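Local coordinates for protein afamin (Homo sapiens, PDB 6FAK) that carries hydrophobic molecules in body fluids, binding vitamin E and keeping lipidated Wnt proteins soluble and active, at residues L507-A512 and C568-S573. Numbering follows the deposited sequence.
Sequences LFTFHA and CFNEES
Phe569 packs its ring against the backbone and CB of Phe510 where, in the third albumin domain of this mainly helical fold, the short helix 565-572, tied to helix 542-560 by the Cys568-Cys559 disulfide, meets the loop leading to helix 521-536. The CB of Phe569 points toward the loop, and with CG anti to the backbone N (chi1 -173°) the ring is carried up to Phe510, whose CB sits over the ring centre in a CH-pi contact, 3.5 Å from the centroid. The two rings themselves meet obliquely, their planes at 33°; the end of the Phe510 side chain turns from the helix, and the residue packs on Val556 and Cys560 of helix 542-560. Phe569 also touches Phe552 and Val556, and the carbonyl oxygen of Phe508 lies 3.7 Å from its CE1. A serine in place of Phe569 would probably open a gap beneath Phe510 CB and leave the loop without its main contact to this helix. Next along, Asn570 OD1 makes a loose contact with Thr509 CG2 at 4.2 Å, while Thr509 OG1 is hydrogen-bonded to Gln505 O. Ser573, just past the helix end, lays its CB 3.6 Å above the opposite face of the Phe569 ring, displaced from the ring centre.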
ATOM      1  N   LEU A 507      23.891  19.852  -0.283  1.00 35.50           N
ATOM      2  CA  LEU A 507      23.238  18.523  -0.150  1.00 34.12           C
ATOM      3  C   LEU A 507      24.188  17.516   0.462  1.00 33.50           C
ATOM      4  O   LEU A 507      23.766  16.460   0.970  1.00 33.26           O
ATOM      5  CB  LEU A 507      22.783  18.002  -1.530  1.00 34.55           C
ATOM      6  CG  LEU A 507      21.272  18.098  -1.864  1.00 37.09           C
ATOM      7  CD1 LEU A 507      20.659  19.415  -1.446  1.00 41.09           C
ATOM      8  CD2 LEU A 507      21.056  17.856  -3.336  1.00 35.06           C
ATOM      9  N   PHE A 508      25.488  17.788   0.363  1.00 33.29           N
ATOM     10  CA  PHE A 508      26.477  16.834   0.829  1.00 34.92           C
ATOM     11  C   PHE A 508      27.273  17.357   2.025  1.00 38.27           C
ATOM     12  O   PHE A 508      28.347  16.838   2.356  1.00 37.75           O
ATOM     13  CB  PHE A 508      27.382  16.492  -0.313  1.00 33.14           C
ATOM     14  CG  PHE A 508      26.649  16.065  -1.565  1.00 33.38           C
ATOM     15  CD1 PHE A 508      26.218  14.767  -1.715  1.00 32.90           C
ATOM     16  CD2 PHE A 508      26.376  16.965  -2.580  1.00 32.49           C
ATOM     17  CE1 PHE A 508      25.563  14.370  -2.854  1.00 31.96           C
ATOM     18  CE2 PHE A 508      25.729  16.562  -3.711  1.00 32.08           C
ATOM     19  CZ  PHE A 508      25.307  15.260  -3.833  1.00 31.90           C
ATOM     20  N   THR A 509      26.726  18.374   2.674  1.00 43.48           N
ATOM     21  CA  THR A 509      27.382  19.017   3.808  1.00 49.76           C
ATOM     22  C   THR A 509      26.648  18.609   5.054  1.00 50.82           C
ATOM     23  O   THR A 509      25.439  18.715   5.132  1.00 57.00           O
ATOM     24  CB  THR A 509      27.337  20.545   3.679  1.00 52.01           C
ATOM     25  OG1 THR A 509      28.027  20.922   2.483  1.00 50.34           O
ATOM     26  CG2 THR A 509      27.982  21.209   4.867  1.00 56.08           C
ATOM     27  N   PHE A 510      27.401  18.147   6.031  1.00 53.77           N
ATOM     28  CA  PHE A 510      26.872  17.822   7.325  1.00 57.35           C
ATOM     29  C   PHE A 510      26.920  19.100   8.164  1.00 62.29           C
ATOM     30  O   PHE A 510      27.952  19.787   8.221  1.00 63.96           O
ATOM     31  CB  PHE A 510      27.718  16.723   7.939  1.00 67.74           C
ATOM     32  CG  PHE A 510      27.250  16.292   9.285  1.00 82.64           C
ATOM     33  CD1 PHE A 510      27.885  16.765  10.431  1.00 85.65           C
ATOM     34  CD2 PHE A 510      26.165  15.426   9.416  1.00 86.25           C
ATOM     35  CE1 PHE A 510      27.454  16.378  11.683  1.00 91.52           C
ATOM     36  CE2 PHE A 510      25.730  15.028  10.672  1.00 88.68           C
ATOM     37  CZ  PHE A 510      26.372  15.506  11.808  1.00 89.21           C
ATOM     38  N   HIS A 511      25.801  19.405   8.810  1.00 65.92           N
ATOM     39  CA  HIS A 511      25.671  20.564   9.689  1.00 69.82           C
ATOM     40  C   HIS A 511      25.635  20.113  11.144  1.00 66.84           C
ATOM     41  O   HIS A 511      25.157  19.012  11.451  1.00 58.72           O
ATOM     42  CB  HIS A 511      24.390  21.346   9.373  1.00 74.61           C
ATOM     43  CG  HIS A 511      24.318  21.835   7.966  1.00 81.71           C
ATOM     44  ND1 HIS A 511      23.617  21.168   6.985  1.00 86.39           N
ATOM     45  CD2 HIS A 511      24.876  22.913   7.366  1.00 88.33           C
ATOM     46  CE1 HIS A 511      23.736  21.822   5.841  1.00 89.36           C
ATOM     47  NE2 HIS A 511      24.496  22.884   6.046  1.00 91.87           N
ATOM     48  N   ALA A 512      26.094  21.009  12.024  1.00 75.79           N
ATOM     49  CA  ALA A 512      26.331  20.720  13.449  1.00 85.58           C
ATOM     50  C   ALA A 512      25.079  20.285  14.219  1.00 96.38           C
ATOM     51  O   ALA A 512      25.162  19.408  15.086  1.00 98.52           O
ATOM     52  CB  ALA A 512      26.979  21.919  14.124  1.00 83.98           C
ATOM     53  N   CYS A 568      35.058  20.326  11.504  1.00 65.95           N
ATOM     54  CA  CYS A 568      35.719  19.019  11.493  1.00 62.75           C
ATOM     55  C   CYS A 568      35.340  18.295  10.218  1.00 66.78           C
ATOM     56  O   CYS A 568      36.213  17.762   9.527  1.00 60.90           O
ATOM     57  CB  CYS A 568      35.346  18.186  12.735  1.00 62.17           C
ATOM     58  SG  CYS A 568      35.938  16.459  12.756  1.00 66.05           S
ATOM     59  N   PHE A 569      34.031  18.293   9.909  1.00 67.14           N
ATOM     60  CA  PHE A 569      33.515  17.615   8.725  1.00 65.71           C
ATOM     61  C   PHE A 569      34.130  18.108   7.421  1.00 66.55           C
ATOM     62  O   PHE A 569      34.560  17.303   6.597  1.00 71.34           O
ATOM     63  CB  PHE A 569      31.998  17.771   8.622  1.00 71.97           C
ATOM     64  CG  PHE A 569      31.397  16.950   7.522  1.00 71.13           C
ATOM     65  CD1 PHE A 569      31.272  17.470   6.235  1.00 71.53           C
ATOM     66  CD2 PHE A 569      30.988  15.646   7.762  1.00 69.82           C
ATOM     67  CE1 PHE A 569      30.725  16.706   5.216  1.00 72.15           C
ATOM     68  CE2 PHE A 569      30.438  14.880   6.744  1.00 74.07           C
ATOM     69  CZ  PHE A 569      30.311  15.412   5.469  1.00 71.19           C
ATOM     70  N   ASN A 570      34.162  19.426   7.235  1.00 69.56           N
ATOM     71  CA  ASN A 570      34.710  20.014   6.010  1.00 74.33           C
ATOM     72  C   ASN A 570      36.215  19.795   5.838  1.00 80.08           C
ATOM     73  O   ASN A 570      36.675  19.655   4.706  1.00 90.41           O
ATOM     74  CB  ASN A 570      34.366  21.506   5.903  1.00 82.88           C
ATOM     75  CG  ASN A 570      32.872  21.757   5.700  1.00 83.15           C
ATOM     76  OD1 ASN A 570      32.135  20.903   5.193  1.00 83.60           O
ATOM     77  ND2 ASN A 570      32.421  22.938   6.099  1.00 82.12           N
ATOM     78  N   GLU A 571      36.984  19.740   6.922  1.00 75.13           N
ATOM     79  CA  GLU A 571      38.409  19.363   6.779  1.00 80.38           C
ATOM     80  C   GLU A 571      38.670  17.854   6.625  1.00 73.07           C
ATOM     81  O   GLU A 571      39.606  17.468   5.927  1.00 76.12           O
ATOM     82  CB  GLU A 571      39.329  20.039   7.827  1.00 94.60           C
ATOM     83  CG  GLU A 571      39.062  19.773   9.311  1.00 95.13           C
ATOM     84  CD  GLU A 571      39.461  20.940  10.236  1.00 92.90           C
ATOM     85  OE1 GLU A 571      39.667  22.087   9.778  1.00 98.61           O
ATOM     86  OE2 GLU A 571      39.558  20.716  11.457  1.00 88.34           O
ATOM     87  N   GLU A 572      37.815  17.004   7.198  1.00 63.69           N
ATOM     88  CA  GLU A 572      38.051  15.547   7.186  1.00 62.82           C
ATOM     89  C   GLU A 572      37.216  14.730   6.196  1.00 60.88           C
ATOM     90  O   GLU A 572      37.561  13.578   5.945  1.00 56.11           O
ATOM     91  CB  GLU A 572      37.829  14.969   8.594  1.00 61.39           C
ATOM     92  CG  GLU A 572      38.691  15.589   9.684  1.00 66.41           C
ATOM     93  CD  GLU A 572      40.187  15.449   9.440  1.00 67.38           C
ATOM     94  OE1 GLU A 572      40.599  14.602   8.633  1.00 65.16           O
ATOM     95  OE2 GLU A 572      40.948  16.207  10.057  1.00 70.23           O
ATOM     96  N   SER A 573      36.115  15.281   5.666  1.00 56.75           N
ATOM     97  CA  SER A 573      35.261  14.489   4.772  1.00 58.81           C
ATOM     98  C   SER A 573      35.951  14.230   3.433  1.00 58.27           C
ATOM     99  O   SER A 573      36.835  14.971   3.034  1.00 60.17           O
ATOM    100  CB  SER A 573      33.914  15.179   4.542  1.00 59.65           C
ATOM    101  OG  SER A 573      34.093  16.338   3.774  1.00 60.16           O
TER